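Local coordinates for protein erythromycin C-12 hydroxylase (Saccharopolyspora erythraea, PDB 2JJN) that catalyses the C-12 hydroxylation of the erythromycin D macrolactone ring, a heme-dependent monooxygenase step in erythromycin biosynthesis that yields erythromycin C, at residues A[117-122]-A[366-371]; A[142-147]-A[241-246]. The protein carries 2 engineered substitutions. All coordinates share one frame; numbering follows the deposited sequence. Where two conformers were deposited one is given.

Contact 1: residues A[117-122]-A[366-371]; sequences RIRDVT and ALEEII
R119 starts with CG anti to its own backbone N and stays extended to a bend at chi3 (-56°), which turns its guanidinium toward E368 and E369. Both glutamates start with CG anti to the carbonyl carbon; E368 then runs out straight, whereas E369 folds at chi2, bringing its OE2 beside the R119 stem, 3.3 Å from R119 CG. The two acids are used differently. E368 offers a single oxygen to both terminal nitrogens: OE1 lies 2.8 Å from R119 NH2 and 2.9 Å from R119 NH1, almost in the guanidinium plane and met nearly along its C-O axis, with the carboxylate turned little from that plane. E369 OE2 takes the other hydrogen of R119 NH1 at 2.9 Å through its anti lone pair, a straighter bond (160°), and its carboxylate is steeply rotated. NH1 is therefore shared between the acids, fixing the rotation of the guanidinium. In the cytochrome P450 fold R119 and T122 lie on helix D (115-127), and A366, E368 and E369 on helix L (356-374); the short segments cross at 39° with axes 9.8 Å apart. R364 binds the second oxygen of E368, R123 that of E369, and E115 adds an acid at R119 NH2; this alternation of charges should help the buried E369 remain ionised. Beside E369, T122 inserts CG2 against E369 CB (3.4 Å) and the A366 backbone at CA (4.1 Å). Its hydroxyl turns back to I118 O at 2.9 Å, on the face of that carbonyl opposite to T122 N.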
# COMPACT_ATOMS: atom_id res chain seq x y z
N ARG A 117 -15.65 -14.05 -5.58
CA ARG A 117 -15.74 -13.87 -4.11
C ARG A 117 -15.60 -12.39 -3.69
O ARG A 117 -16.27 -11.90 -2.77
CB ARG A 117 -14.74 -14.78 -3.34
CG ARG A 117 -14.79 -14.56 -1.85
CD ARG A 117 -16.11 -14.99 -1.24
NE ARG A 117 -16.01 -14.97 0.22
CZ ARG A 117 -17.02 -14.75 1.06
NH1 ARG A 117 -18.26 -14.59 0.59
NH2 ARG A 117 -16.79 -14.72 2.37
N ILE A 118 -14.68 -11.68 -4.36
CA ILE A 118 -14.50 -10.27 -4.09
C ILE A 118 -15.83 -9.53 -4.35
O ILE A 118 -16.24 -8.68 -3.56
CB ILE A 118 -13.39 -9.64 -4.96
CG1 ILE A 118 -12.03 -10.24 -4.55
CG2 ILE A 118 -13.36 -8.13 -4.78
CD1 ILE A 118 -10.90 -9.95 -5.58
N ARG A 119 -16.45 -9.85 -5.46
CA ARG A 119 -17.71 -9.22 -5.84
C ARG A 119 -18.83 -9.57 -4.85
O ARG A 119 -19.61 -8.71 -4.44
CB ARG A 119 -18.11 -9.57 -7.25
CG ARG A 119 -19.25 -8.64 -7.77
CD ARG A 119 -19.55 -8.93 -9.24
NE ARG A 119 -18.37 -8.80 -10.08
CZ ARG A 119 -17.83 -7.63 -10.45
NH1 ARG A 119 -18.37 -6.44 -10.06
NH2 ARG A 119 -16.77 -7.64 -11.27
N ASP A 120 -18.89 -10.82 -4.45
CA ASP A 120 -19.89 -11.29 -3.49
C ASP A 120 -19.78 -10.58 -2.15
O ASP A 120 -20.75 -10.07 -1.61
CB ASP A 120 -19.66 -12.80 -3.31
CG ASP A 120 -20.62 -13.43 -2.32
OD1 ASP A 120 -21.83 -13.30 -2.55
OD2 ASP A 120 -20.17 -14.11 -1.35
N VAL A 121 -18.58 -10.57 -1.57
CA VAL A 121 -18.35 -9.88 -0.30
C VAL A 121 -18.69 -8.41 -0.42
O VAL A 121 -19.40 -7.86 0.42
CB VAL A 121 -16.85 -10.05 0.13
CG1 VAL A 121 -16.51 -9.12 1.31
CG2 VAL A 121 -16.57 -11.52 0.48
N THR A 122 -18.24 -7.76 -1.49
CA THR A 122 -18.50 -6.31 -1.68
C THR A 122 -19.98 -6.03 -1.79
O THR A 122 -20.51 -5.15 -1.09
CB THR A 122 -17.80 -5.85 -2.94
OG1 THR A 122 -16.37 -5.95 -2.75
CG2 THR A 122 -18.13 -4.41 -3.26
N ALA A 366 -14.68 -3.16 -6.36
CA ALA A 366 -15.32 -2.29 -5.38
C ALA A 366 -15.95 -1.05 -6.04
O ALA A 366 -17.11 -0.67 -5.71
CB ALA A 366 -14.32 -1.86 -4.31
N LEU A 367 -15.22 -0.40 -6.95
CA LEU A 367 -15.81 0.76 -7.59
C LEU A 367 -17.01 0.38 -8.50
O LEU A 367 -18.05 1.09 -8.50
CB LEU A 367 -14.76 1.54 -8.36
CG LEU A 367 -15.24 2.84 -9.02
CD1 LEU A 367 -15.86 3.74 -7.97
CD2 LEU A 367 -14.04 3.57 -9.68
N GLU A 368 -16.87 -0.75 -9.20
CA GLU A 368 -18.01 -1.24 -9.97
C GLU A 368 -19.25 -1.38 -9.12
O GLU A 368 -20.36 -1.02 -9.54
CB GLU A 368 -17.68 -2.58 -10.61
CG GLU A 368 -16.67 -2.46 -11.78
CD GLU A 368 -16.24 -3.85 -12.28
OE1 GLU A 368 -16.52 -4.87 -11.61
OE2 GLU A 368 -15.56 -3.92 -13.34
N GLU A 369 -19.07 -1.95 -7.92
CA GLU A 369 -20.23 -2.27 -7.07
C GLU A 369 -20.80 -1.03 -6.41
O GLU A 369 -22.02 -0.93 -6.20
CB GLU A 369 -19.82 -3.31 -6.02
CG GLU A 369 -19.48 -4.64 -6.65
CD GLU A 369 -20.71 -5.29 -7.28
OE1 GLU A 369 -21.75 -5.26 -6.61
OE2 GLU A 369 -20.63 -5.76 -8.44
N ILE A 370 -19.93 -0.06 -6.09
CA ILE A 370 -20.40 1.21 -5.54
C ILE A 370 -21.30 1.86 -6.57
O ILE A 370 -22.39 2.36 -6.25
CB ILE A 370 -19.22 2.11 -5.16
CG1 ILE A 370 -18.54 1.53 -3.90
CG2 ILE A 370 -19.67 3.56 -4.96
CD1 ILE A 370 -17.19 2.20 -3.59
N ILE A 371 -20.80 1.88 -7.81
CA ILE A 371 -21.56 2.60 -8.86
C ILE A 371 -22.84 1.82 -9.18
O ILE A 371 -23.92 2.42 -9.38
CB ILE A 371 -20.67 2.77 -10.09
CG1 ILE A 371 -19.62 3.84 -9.78
CG2 ILE A 371 -21.49 3.22 -11.30
CD1 ILE A 371 -18.51 3.93 -10.87

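Contact 2: residues A[142-147]-A[241-246]; sequences PLPVTI and AGHITT. With HEM (protoporphyrin IX containing Fe), chain B.
The imidazole of H243, in the conformer given of two deposited, carries V145 over one face in a CH-pi arrangement, while P144 CG approaches obliquely, 3.7 Å from H243 CD2. The spacing of V145 CG1 to H243 CE1 is too short to be real, so the detail of this stack is uncertain. F141 and W165 meet this ring edge-to-face, and H243 NE2 bonds to the F141 carbonyl. The segments belong to helix E (142-152) and the long distal helix 228-259 of the P450 bundle, running nearly antiparallel (162°) with axes 8.5 Å apart. CG anti to the backbone N carries the H243 ring across to helix E. P144 is the wedge at the closest backbone approach, its CB 3.8 Å from G242 O. The opposite side of segment 241-246, A-G-x-x-T in sequence as in the distal helix of many P450s, lines the distal heme face. Lacking a side chain, G242 comes close to a heme methyl, while A241 O stands over pyrrole carbon C1C at 3.5 Å. T245 OG1 donates to A241 O at 2.7 Å, in the carbonyl plane. The same A241 oxygen takes a weak bond from a water, whose oxygen sits 2.2 Å from the heme iron, with C353 as the axial ligand from the protein.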
# COMPACT_ATOMS: atom_id res chain seq x y z
N PRO A 142 -12.99 -3.99 5.84
CA PRO A 142 -13.23 -5.45 5.85
C PRO A 142 -12.92 -6.21 4.55
O PRO A 142 -12.53 -7.38 4.60
CB PRO A 142 -14.71 -5.60 6.17
CG PRO A 142 -15.30 -4.21 6.12
CD PRO A 142 -14.22 -3.21 6.09
N LEU A 143 -13.16 -5.59 3.40
CA LEU A 143 -13.01 -6.33 2.16
C LEU A 143 -11.63 -6.96 2.00
O LEU A 143 -11.58 -8.19 1.85
CB LEU A 143 -13.40 -5.46 0.95
CG LEU A 143 -13.09 -6.11 -0.40
CD1 LEU A 143 -13.99 -7.36 -0.69
CD2 LEU A 143 -13.27 -5.03 -1.47
N PRO A 144 -10.54 -6.16 2.02
CA PRO A 144 -9.22 -6.77 1.75
C PRO A 144 -8.83 -7.79 2.80
O PRO A 144 -8.15 -8.79 2.44
CB PRO A 144 -8.23 -5.59 1.74
CG PRO A 144 -9.03 -4.36 2.08
CD PRO A 144 -10.45 -4.70 2.28
N VAL A 145 -9.21 -7.55 4.06
CA VAL A 145 -8.94 -8.52 5.16
C VAL A 145 -9.61 -9.87 4.87
O VAL A 145 -8.99 -10.95 5.03
CB VAL A 145 -9.45 -8.06 6.61
CG1 VAL A 145 -8.95 -6.77 7.01
CG2 VAL A 145 -10.95 -8.12 6.76
N THR A 146 -10.88 -9.81 4.49
CA THR A 146 -11.69 -10.99 4.28
C THR A 146 -11.10 -11.76 3.14
O THR A 146 -10.92 -12.99 3.24
CB THR A 146 -13.17 -10.59 4.00
OG1 THR A 146 -13.70 -10.06 5.22
CG2 THR A 146 -14.00 -11.81 3.63
N ILE A 147 -10.77 -11.05 2.06
CA ILE A 147 -10.27 -11.70 0.86
C ILE A 147 -8.90 -12.34 1.08
O ILE A 147 -8.70 -13.52 0.70
CB ILE A 147 -10.30 -10.73 -0.33
CG1 ILE A 147 -11.77 -10.34 -0.61
CG2 ILE A 147 -9.67 -11.32 -1.59
CD1 ILE A 147 -12.68 -11.53 -0.98
N ALA A 241 0.37 -5.81 3.88
CA ALA A 241 0.66 -5.04 2.65
C ALA A 241 -0.55 -4.94 1.77
O ALA A 241 -0.75 -3.92 1.07
CB ALA A 241 1.81 -5.68 1.86
N GLY A 242 -1.35 -5.99 1.76
CA GLY A 242 -2.53 -6.01 0.90
C GLY A 242 -3.67 -5.30 1.57
O GLY A 242 -4.63 -4.84 0.93
N HIS A 243 -3.56 -5.19 2.88
CA HIS A 243 -4.71 -4.70 3.59
C HIS A 243 -4.67 -3.19 3.69
O HIS A 243 -5.55 -2.49 3.15
CB HIS A 243 -4.80 -5.36 4.96
CG HIS A 243 -6.03 -5.00 5.69
ND1 HIS A 243 -6.21 -5.29 7.02
CD2 HIS A 243 -7.16 -4.36 5.28
CE1 HIS A 243 -7.40 -4.84 7.40
NE2 HIS A 243 -7.99 -4.27 6.37
N ILE A 244 -3.64 -2.68 4.36
CA ILE A 244 -3.47 -1.24 4.52
C ILE A 244 -3.78 -0.53 3.19
O ILE A 244 -4.59 0.45 3.12
CB ILE A 244 -2.00 -0.92 4.96
CG1 ILE A 244 -1.74 0.59 4.98
CG2 ILE A 244 -1.00 -1.49 3.99
CD1 ILE A 244 -2.84 1.37 5.55
N THR A 245 -3.13 -1.00 2.14
CA THR A 245 -3.04 -0.21 0.90
C THR A 245 -4.37 -0.25 0.20
O THR A 245 -4.84 0.75 -0.32
CB THR A 245 -2.02 -0.84 -0.06
OG1 THR A 245 -2.35 -2.22 -0.24
CG2 THR A 245 -0.62 -0.67 0.44
N THR A 246 -4.99 -1.41 0.17
CA THR A 246 -6.23 -1.50 -0.57
C THR A 246 -7.32 -0.72 0.15
O THR A 246 -8.08 0.04 -0.49
CB THR A 246 -6.55 -3.00 -0.94
OG1 THR A 246 -5.30 -3.72 -1.21
CG2 THR A 246 -7.46 -3.14 -2.08
CHA HEM B . 5.69 -4.24 -2.55
CHB HEM B . 2.47 -0.60 -2.98
CHC HEM B . -1.15 -3.82 -2.66
CHD HEM B . 2.02 -7.29 -1.42
C1A HEM B . 5.10 -3.01 -2.76
C2A HEM B . 5.83 -1.77 -2.99
C3A HEM B . 4.95 -0.77 -3.09
C4A HEM B . 3.62 -1.33 -2.93
CMA HEM B . 5.25 0.73 -3.31
CAA HEM B . 7.36 -1.64 -3.13
CBA HEM B . 8.04 -1.56 -1.77
CGA HEM B . 9.52 -1.17 -1.88
O1A HEM B . 10.02 -0.98 -3.02
O2A HEM B . 10.17 -1.11 -0.80
C1B HEM B . 1.19 -1.18 -2.94
C2B HEM B . -0.04 -0.46 -3.15
C3B HEM B . -1.05 -1.36 -3.07
C4B HEM B . -0.43 -2.65 -2.80
CMB HEM B . -0.03 1.06 -3.43
CAB HEM B . -2.58 -1.17 -3.18
CBB HEM B . -3.07 -0.28 -3.98
C1C HEM B . -0.60 -5.03 -2.29
C2C HEM B . -1.36 -6.25 -2.07
C3C HEM B . -0.48 -7.21 -1.72
C4C HEM B . 0.86 -6.63 -1.74
CMC HEM B . -2.91 -6.32 -2.22
CAC HEM B . -0.74 -8.68 -1.33
CBC HEM B . -1.65 -9.44 -1.93
C1D HEM B . 3.26 -6.75 -1.60
C2D HEM B . 4.46 -7.47 -1.33
C3D HEM B . 5.59 -6.55 -1.69
C4D HEM B . 4.97 -5.34 -2.14
CMD HEM B . 4.59 -8.92 -0.77
CAD HEM B . 7.10 -6.81 -1.58
CBD HEM B . 7.67 -7.36 -2.90
CGD HEM B . 9.16 -7.49 -2.80
O1D HEM B . 9.78 -6.96 -1.87
O2D HEM B . 9.73 -8.16 -3.69
NA HEM B . 3.72 -2.72 -2.75
NB HEM B . 0.94 -2.52 -2.68
NC HEM B . 0.73 -5.31 -2.06
ND HEM B . 3.59 -5.47 -2.08
FE HEM B . 2.25 -4.02 -2.55
O HOH W 1 2.24 -3.43 -0.41

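In the fold
Both contacts are buried and join helices of the P450 core bundle, D with L in contact 1 and 142-152 with 228-259 in contact 2. Contact 2 lies deeper, its centre about 10 Å from the centre of the chain, against about 19 Å for the centre of contact 1. Their chemistry follows: a charged network toward the periphery, with R119 and E368 still partly exposed, against proline, valine and histidine packing on the side of helix 228-259 turned to helix E, while other residues of segment 241-246 line the heme pocket. Helices D and E also pack together, L143 CD1 lying 3.4 Å from T122 OG1, and E362 of helix L touches P144 and T246.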